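Local coordinates for PrgZ (Enterococcus faecalis, PDB 4FAJ), which acts as a membrane-anchored extracellular receptor that binds a peptide pheromone and probably takes part in peptide uptake, at residues A[123-126]-A[127-131]; A[135-138]-A[139-143]; A[212-216]-A[217-221]. All blocks are in the same frame, centred on the assembly; numbering follows the deposited sequence.

Contact 1. Residues A[123-126]-A[127-131]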
loop_
_atom_site.group_PDB
_atom_site.type_symbol
_atom_site.label_atom_id
_atom_site.label_comp_id
_atom_site.label_asym_id
_atom_site.label_seq_id
_atom_site.Cartn_x
_atom_site.Cartn_y
_atom_site.Cartn_z
ATOM N N ILE A 123 14.265 -22.808 0.416
ATOM C CA ILE A 123 13.095 -22.781 1.298
ATOM C C ILE A 123 12.307 -24.074 1.129
ATOM O O ILE A 123 12.112 -24.547 0.002
ATOM C CB ILE A 123 12.182 -21.585 0.964
ATOM C CG1 ILE A 123 12.950 -20.267 1.148
ATOM C CG2 ILE A 123 10.897 -21.627 1.803
ATOM C CD1 ILE A 123 12.335 -19.083 0.445
ATOM N N VAL A 124 11.855 -24.646 2.236
ATOM C CA VAL A 124 11.077 -25.884 2.189
ATOM C C VAL A 124 9.628 -25.579 2.573
ATOM O O VAL A 124 9.376 -24.948 3.599
ATOM C CB VAL A 124 11.673 -26.974 3.116
ATOM C CG1 VAL A 124 10.753 -28.191 3.177
ATOM C CG2 VAL A 124 13.062 -27.393 2.632
ATOM N N ILE A 125 8.685 -26.034 1.748
ATOM C CA ILE A 125 7.251 -25.883 2.023
ATOM C C ILE A 125 6.817 -26.948 3.027
ATOM O O ILE A 125 7.160 -28.120 2.866
ATOM C CB ILE A 125 6.417 -26.019 0.730
ATOM C CG1 ILE A 125 6.623 -24.794 -0.170
ATOM C CG2 ILE A 125 4.939 -26.225 1.055
ATOM C CD1 ILE A 125 6.429 -25.092 -1.632
ATOM N N ARG A 126 6.077 -26.551 4.070
ATOM C CA ARG A 126 5.689 -27.515 5.099
ATOM C C ARG A 126 4.774 -28.626 4.575
ATOM O O ARG A 126 4.010 -28.436 3.615
ATOM C CB ARG A 126 5.035 -26.843 6.316
ATOM C CG ARG A 126 3.615 -26.322 6.111
ATOM C CD ARG A 126 3.049 -25.696 7.418
ATOM N NE ARG A 126 3.882 -24.587 7.895
ATOM C CZ ARG A 126 4.521 -24.518 9.072
ATOM N NH1 ARG A 126 4.427 -25.489 9.976
ATOM N NH2 ARG A 126 5.253 -23.443 9.355
ATOM N N ASP A 127 4.875 -29.778 5.231
ATOM C CA ASP A 127 3.982 -30.892 4.994
ATOM C C ASP A 127 2.591 -30.442 5.422
ATOM O O ASP A 127 2.408 -29.884 6.519
ATOM C CB ASP A 127 4.392 -32.106 5.830
ATOM C CG ASP A 127 5.739 -32.706 5.413
ATOM O OD1 ASP A 127 6.240 -32.401 4.312
ATOM O OD2 ASP A 127 6.283 -33.523 6.194
ATOM N N GLY A 128 1.616 -30.646 4.552
ATOM C CA GLY A 128 0.233 -30.390 4.914
ATOM C C GLY A 128 -0.276 -29.009 4.567
ATOM O O GLY A 128 -1.422 -28.694 4.872
ATOM N N ALA A 129 0.564 -28.183 3.945
ATOM C CA ALA A 129 0.109 -26.905 3.390
ATOM C C ALA A 129 -0.829 -27.217 2.221
ATOM O O ALA A 129 -0.442 -27.938 1.298
ATOM C CB ALA A 129 1.284 -26.077 2.933
ATOM N N LYS A 130 -2.072 -26.726 2.293
ATOM C CA LYS A 130 -3.125 -27.096 1.328
ATOM C C LYS A 130 -3.938 -25.917 0.768
ATOM O O LYS A 130 -4.177 -24.911 1.461
ATOM C CB LYS A 130 -4.119 -28.075 1.967
ATOM C CG LYS A 130 -3.568 -29.456 2.252
ATOM C CD LYS A 130 -4.550 -30.289 3.064
ATOM C CE LYS A 130 -3.968 -31.661 3.378
ATOM N NZ LYS A 130 -4.907 -32.517 4.174
ATOM N N TRP A 131 -4.373 -26.076 -0.482
ATOM C CA TRP A 131 -5.416 -25.240 -1.085
ATOM C C TRP A 131 -6.760 -25.553 -0.437
ATOM O O TRP A 131 -6.935 -26.615 0.165
ATOM C CB TRP A 131 -5.488 -25.501 -2.599
ATOM C CG TRP A 131 -4.218 -25.086 -3.279
ATOM C CD1 TRP A 131 -3.237 -25.901 -3.776
ATOM C CD2 TRP A 131 -3.774 -23.748 -3.486
ATOM N NE1 TRP A 131 -2.210 -25.145 -4.292
ATOM C CE2 TRP A 131 -2.512 -23.818 -4.122
ATOM C CE3 TRP A 131 -4.317 -22.498 -3.203
ATOM C CZ2 TRP A 131 -1.795 -22.678 -4.482
ATOM C CZ3 TRP A 131 -3.604 -21.366 -3.557
ATOM C CH2 TRP A 131 -2.355 -21.463 -4.196
HETATM O O HOH W 1 8.055 -30.593 3.858
#
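Arg126 and Ala129 face each other across a type II beta turn, the bend by which the chain leaves strand 120-124. CG of Arg126 stands between its own backbone N and carbonyl carbon (chi1 73°), which sets it against CB of Ala129 at 3.9 Å. Of the side chain, the aliphatic base makes the contact. Beyond it the chain bends at chi3 and carries the guanidinium away, where NE donates to the carbonyl of Ala106 and the cationic group lies on the ring of Trp262, next in sequence to the zinc ligand Asp263. Ala129, small enough for its buried place, also receives the CG2 branch of Ile125 on its CB, at 4.1 Å. The turn's own backbone bond, from Ala129 N to Arg126 O, is weak at 3.5 Å, although nearly straight. Gly128 has a positive phi of 93°, a backbone conformation natural to glycine at the third position of a type II turn. At the exposed corner a water donates to Asp127 OD1 (2.6 Å) and to Ile125 O (2.8 Å from the water). Asp127 OD1 also forms a salt bridge with Lys189. With its backbone bond so long, the turn appears to owe its shape as much to glycine's conformational freedom, the apolar contacts on Ala129 and the water-bridged aspartate as to the classical hydrogen bond.

Contact 2. Residues A[135-138]-A[139-143]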
loop_
_atom_site.group_PDB
_atom_site.type_symbol
_atom_site.label_atom_id
_atom_site.label_comp_id
_atom_site.label_asym_id
_atom_site.label_seq_id
_atom_site.Cartn_x
_atom_site.Cartn_y
_atom_site.Cartn_z
ATOM N N THR A 135 -6.059 -29.980 -1.867
ATOM C CA THR A 135 -4.861 -30.403 -2.590
ATOM C C THR A 135 -3.625 -29.700 -2.050
ATOM O O THR A 135 -3.711 -28.603 -1.480
ATOM C CB THR A 135 -4.983 -30.172 -4.118
ATOM O OG1 THR A 135 -5.121 -28.775 -4.401
ATOM C CG2 THR A 135 -6.185 -30.947 -4.685
ATOM N N GLN A 136 -2.472 -30.338 -2.230
ATOM C CA GLN A 136 -1.215 -29.839 -1.653
ATOM C C GLN A 136 -0.705 -28.617 -2.408
ATOM O O GLN A 136 -0.873 -28.511 -3.623
ATOM C CB GLN A 136 -0.134 -30.933 -1.644
ATOM C CG GLN A 136 -0.361 -32.050 -0.591
ATOM C CD GLN A 136 -0.120 -31.592 0.867
ATOM O OE1 GLN A 136 0.768 -30.771 1.147
ATOM N NE2 GLN A 136 -0.905 -32.146 1.798
ATOM N N ILE A 137 -0.106 -27.685 -1.669
ATOM C CA ILE A 137 0.537 -26.527 -2.264
ATOM C C ILE A 137 1.960 -26.949 -2.579
ATOM O O ILE A 137 2.680 -27.410 -1.683
ATOM C CB ILE A 137 0.567 -25.320 -1.306
ATOM C CG1 ILE A 137 -0.853 -24.889 -0.919
ATOM C CG2 ILE A 137 1.303 -24.148 -1.958
ATOM C CD1 ILE A 137 -0.886 -23.861 0.210
ATOM N N THR A 138 2.360 -26.816 -3.843
ATOM C CA THR A 138 3.674 -27.284 -4.277
ATOM C C THR A 138 4.615 -26.134 -4.585
ATOM O O THR A 138 4.189 -24.994 -4.784
ATOM C CB THR A 138 3.595 -28.168 -5.544
ATOM O OG1 THR A 138 3.220 -27.359 -6.655
ATOM C CG2 THR A 138 2.590 -29.338 -5.379
ATOM N N ALA A 139 5.903 -26.457 -4.648
ATOM C CA ALA A 139 6.918 -25.507 -5.055
ATOM C C ALA A 139 6.625 -24.975 -6.467
ATOM O O ALA A 139 6.824 -23.794 -6.734
ATOM C CB ALA A 139 8.287 -26.149 -5.004
ATOM N N SER A 140 6.144 -25.858 -7.340
ATOM C CA SER A 140 5.744 -25.495 -8.713
ATOM C C SER A 140 4.626 -24.454 -8.813
ATOM O O SER A 140 4.631 -23.639 -9.743
ATOM C CB SER A 140 5.351 -26.747 -9.499
ATOM O OG SER A 140 6.525 -27.416 -9.904
ATOM N N ASP A 141 3.680 -24.479 -7.875
ATOM C CA ASP A 141 2.687 -23.397 -7.741
ATOM C C ASP A 141 3.366 -22.026 -7.565
ATOM O O ASP A 141 2.937 -21.023 -8.173
ATOM C CB ASP A 141 1.740 -23.628 -6.542
ATOM C CG ASP A 141 0.765 -24.787 -6.748
ATOM O OD1 ASP A 141 0.280 -25.005 -7.880
ATOM O OD2 ASP A 141 0.453 -25.474 -5.743
ATOM N N PHE A 142 4.401 -21.963 -6.715
ATOM C CA PHE A 142 5.130 -20.711 -6.508
ATOM C C PHE A 142 5.911 -20.281 -7.752
ATOM O O PHE A 142 5.840 -19.110 -8.150
ATOM C CB PHE A 142 6.070 -20.785 -5.286
ATOM C CG PHE A 142 5.360 -20.694 -3.966
ATOM C CD1 PHE A 142 5.081 -19.459 -3.391
ATOM C CD2 PHE A 142 4.991 -21.848 -3.275
ATOM C CE1 PHE A 142 4.426 -19.370 -2.169
ATOM C CE2 PHE A 142 4.343 -21.760 -2.050
ATOM C CZ PHE A 142 4.059 -20.517 -1.503
ATOM N N VAL A 143 6.624 -21.219 -8.372
ATOM C CA VAL A 143 7.391 -20.924 -9.586
ATOM C C VAL A 143 6.501 -20.289 -10.658
ATOM O O VAL A 143 6.821 -19.219 -11.182
ATOM C CB VAL A 143 8.088 -22.176 -10.168
ATOM C CG1 VAL A 143 8.608 -21.900 -11.574
ATOM C CG2 VAL A 143 9.226 -22.643 -9.253
#
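Thr138 and Asp141 form a capping box at the N terminus of helix 139-150, each side chain accepting from the other's backbone N-H, and Ile137 and Phe142 add its usual companion, a hydrophobic staple. Of the polar bonds, the straightest is Thr138 N to Asp141 OD2, 3.0 Å at 176°; the donor comes from above the carboxylate plane, 39° out of it. The reciprocal bond runs from Asp141 N to Thr138 OG1 over 3.2 Å; the position of OG1 between the threonine's backbone N and carbonyl carbon (chi1 69°) points it at that amide. Threonine suits the N-cap, its short hydroxyl reaching an amide of the first turn that otherwise has a weak bond to Thr138 O, while aspartate three residues on has just the length to reach back. The buried carboxylate is gripped further: Trp131 NE1 donates to OD2 and Gln216 N to OD1. Together these donors, with the helix's N-terminal end, would be expected to favour its charged form.

In the staple, Ile137 at N' directs CG2 to CE2 of Phe142 at N4, 3.9 Å away; an apolar branched side chain there can span the first turn and shield the cap. At the edge of the same ring, near its plane, Thr138 O lies 3.6 Å from Phe142 CD2.

Contact 3. Residues A[212-216]-A[217-221]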
loop_
_atom_site.group_PDB
_atom_site.type_symbol
_atom_site.label_atom_id
_atom_site.label_comp_id
_atom_site.label_asym_id
_atom_site.label_seq_id
_atom_site.Cartn_x
_atom_site.Cartn_y
_atom_site.Cartn_z
ATOM N N TYR A 212 2.406 -14.327 -2.976
ATOM C CA TYR A 212 1.549 -15.482 -2.660
ATOM C C TYR A 212 1.515 -16.455 -3.844
ATOM O O TYR A 212 1.706 -16.054 -5.015
ATOM C CB TYR A 212 0.117 -15.042 -2.279
ATOM C CG TYR A 212 -0.054 -14.466 -0.872
ATOM C CD1 TYR A 212 1.045 -14.109 -0.080
ATOM C CD2 TYR A 212 -1.326 -14.239 -0.349
ATOM C CE1 TYR A 212 0.869 -13.558 1.203
ATOM C CE2 TYR A 212 -1.507 -13.680 0.940
ATOM C CZ TYR A 212 -0.408 -13.347 1.704
ATOM O OH TYR A 212 -0.594 -12.802 2.974
ATOM N N PRO A 213 1.324 -17.754 -3.552
ATOM C CA PRO A 213 1.123 -18.680 -4.656
ATOM C C PRO A 213 -0.285 -18.531 -5.233
ATOM O O PRO A 213 -1.173 -17.987 -4.577
ATOM C CB PRO A 213 1.268 -20.049 -3.993
ATOM C CG PRO A 213 0.777 -19.831 -2.574
ATOM C CD PRO A 213 1.093 -18.387 -2.240
ATOM N N VAL A 214 -0.465 -19.007 -6.452
ATOM C CA VAL A 214 -1.790 -19.278 -6.979
ATOM C C VAL A 214 -1.776 -20.706 -7.464
ATOM O O VAL A 214 -0.717 -21.229 -7.835
ATOM C CB VAL A 214 -2.199 -18.310 -8.119
ATOM C CG1 VAL A 214 -2.492 -16.919 -7.544
ATOM C CG2 VAL A 214 -1.138 -18.262 -9.194
ATOM N N GLN A 215 -2.942 -21.340 -7.456
ATOM C CA GLN A 215 -3.042 -22.760 -7.775
ATOM C C GLN A 215 -2.953 -22.964 -9.283
ATOM O O GLN A 215 -3.723 -22.376 -10.033
ATOM C CB GLN A 215 -4.353 -23.337 -7.252
ATOM C CG GLN A 215 -4.400 -24.859 -7.272
ATOM C CD GLN A 215 -5.807 -25.399 -7.253
ATOM O OE1 GLN A 215 -6.631 -25.040 -8.093
ATOM N NE2 GLN A 215 -6.092 -26.276 -6.301
ATOM N N GLN A 216 -2.009 -23.792 -9.724
ATOM C CA GLN A 216 -1.820 -24.016 -11.157
ATOM C C GLN A 216 -3.099 -24.490 -11.853
ATOM O O GLN A 216 -3.417 -24.013 -12.940
ATOM C CB GLN A 216 -0.695 -25.017 -11.409
ATOM C CG GLN A 216 0.698 -24.465 -11.242
ATOM C CD GLN A 216 1.733 -25.563 -11.261
ATOM O OE1 GLN A 216 1.971 -26.225 -10.246
ATOM N NE2 GLN A 216 2.343 -25.785 -12.418
ATOM N N LYS A 217 -3.817 -25.422 -11.235
ATOM C CA LYS A 217 -5.059 -25.967 -11.806
ATOM C C LYS A 217 -6.115 -24.873 -12.031
ATOM O O LYS A 217 -6.736 -24.804 -13.095
ATOM C CB LYS A 217 -5.613 -27.066 -10.889
ATOM C CG LYS A 217 -6.951 -27.671 -11.315
ATOM C CD LYS A 217 -7.210 -28.997 -10.587
ATOM C CE LYS A 217 -8.665 -29.418 -10.686
ATOM N NZ LYS A 217 -9.522 -28.590 -9.790
ATOM N N ALA A 218 -6.312 -24.027 -11.022
ATOM C CA ALA A 218 -7.231 -22.888 -11.114
ATOM C C ALA A 218 -6.820 -21.878 -12.189
ATOM O O ALA A 218 -7.680 -21.367 -12.915
ATOM C CB ALA A 218 -7.351 -22.180 -9.764
ATOM N N ILE A 219 -5.523 -21.592 -12.283
ATOM C CA ILE A 219 -5.009 -20.651 -13.276
ATOM C C ILE A 219 -5.229 -21.194 -14.694
ATOM O O ILE A 219 -5.614 -20.453 -15.597
ATOM C CB ILE A 219 -3.505 -20.342 -13.052
ATOM C CG1 ILE A 219 -3.304 -19.538 -11.757
ATOM C CG2 ILE A 219 -2.907 -19.598 -14.251
ATOM C CD1 ILE A 219 -3.761 -18.080 -11.845
ATOM N N LYS A 220 -4.986 -22.486 -14.881
ATOM C CA LYS A 220 -5.212 -23.117 -16.181
ATOM C C LYS A 220 -6.692 -23.089 -16.556
ATOM O O LYS A 220 -7.034 -22.896 -17.722
ATOM C CB LYS A 220 -4.713 -24.555 -16.180
ATOM C CG LYS A 220 -3.203 -24.697 -16.117
ATOM C CD LYS A 220 -2.866 -26.150 -15.822
ATOM C CE LYS A 220 -1.386 -26.422 -15.818
ATOM N NZ LYS A 220 -1.144 -27.910 -15.771
ATOM N N GLU A 221 -7.553 -23.265 -15.556
ATOM C CA GLU A 221 -8.992 -23.350 -15.767
ATOM C C GLU A 221 -9.605 -21.995 -16.098
ATOM O O GLU A 221 -10.393 -21.879 -17.034
ATOM C CB GLU A 221 -9.668 -23.933 -14.521
ATOM C CG GLU A 221 -11.183 -24.116 -14.631
ATOM C CD GLU A 221 -11.595 -25.069 -15.749
ATOM O OE1 GLU A 221 -10.818 -25.987 -16.086
ATOM O OE2 GLU A 221 -12.707 -24.904 -16.289
HETATM O O HOH W 2 -9.108 -25.973 -8.973
#
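Val214 and Ile219 make the tight side of this helix start. Their side chains meet at about a right angle, Val214 CG2 resting 3.6 Å from Ile219 CG1 and almost as near to its CD1. Branched residues suit the position: CG2 of the valine is directed at the helix, and the flexible end of the isoleucine fits against it. Ile219 also touches Arg148 of helix 139-150. CG1 of Ile219 lies close over Gln215 O as well, at 3.3 Å, and that oxygen accepts the first full helical bond, from Ile219 N over 3.0 Å.

Gln215 caps the helix. With CG anti to the backbone N (chi1 -167°) and the chain extended, its amide swings round to the first turn, where OE1 accepts a weak bond from Ala218 N at 3.1 Å, bent to 128°. The small CB of Ala218 allows OE1 this approach. NE2 turns to Asp133, which fixes the rotation of the amide.

The outer side is far looser. Lys217 lies alongside Gln215 and bends at chi4, and a single water spans the two, donating to Gln215 OE1 and accepting from Lys217 NZ, 2.8 Å in each case. Lys220, also exposed, is held through its backbone, Lys220 N donating to Gln216 O over 2.9 Å, and its CG lies against that oxygen at 3.3 Å. The whole is a hydrophobic staple, Val214 at N' and Ile219 at N4, beside a glutamine N-cap at the start of helix 216-222.

Followed from the N terminus, the three contacts come in series; none encloses or crosses another, and each closes only a local turn or helix start. Contact 1 bends the chain out of strand 120-124, and contact 2 starts helix 139-150 just beyond the same loop, whose two arms are joined by a bond between Ala129 O and Ile137 N. Contact 3 begins helix 216-222 much later in sequence yet lies beside contact 2, with centres about 9 Å apart. Besides the shared Asp141 carboxylate, the Trp131 ring packs on the 213-215 backbone and Phe142 on Pro213. Thus the loop after strand 120-124 and two helix N termini are tied together.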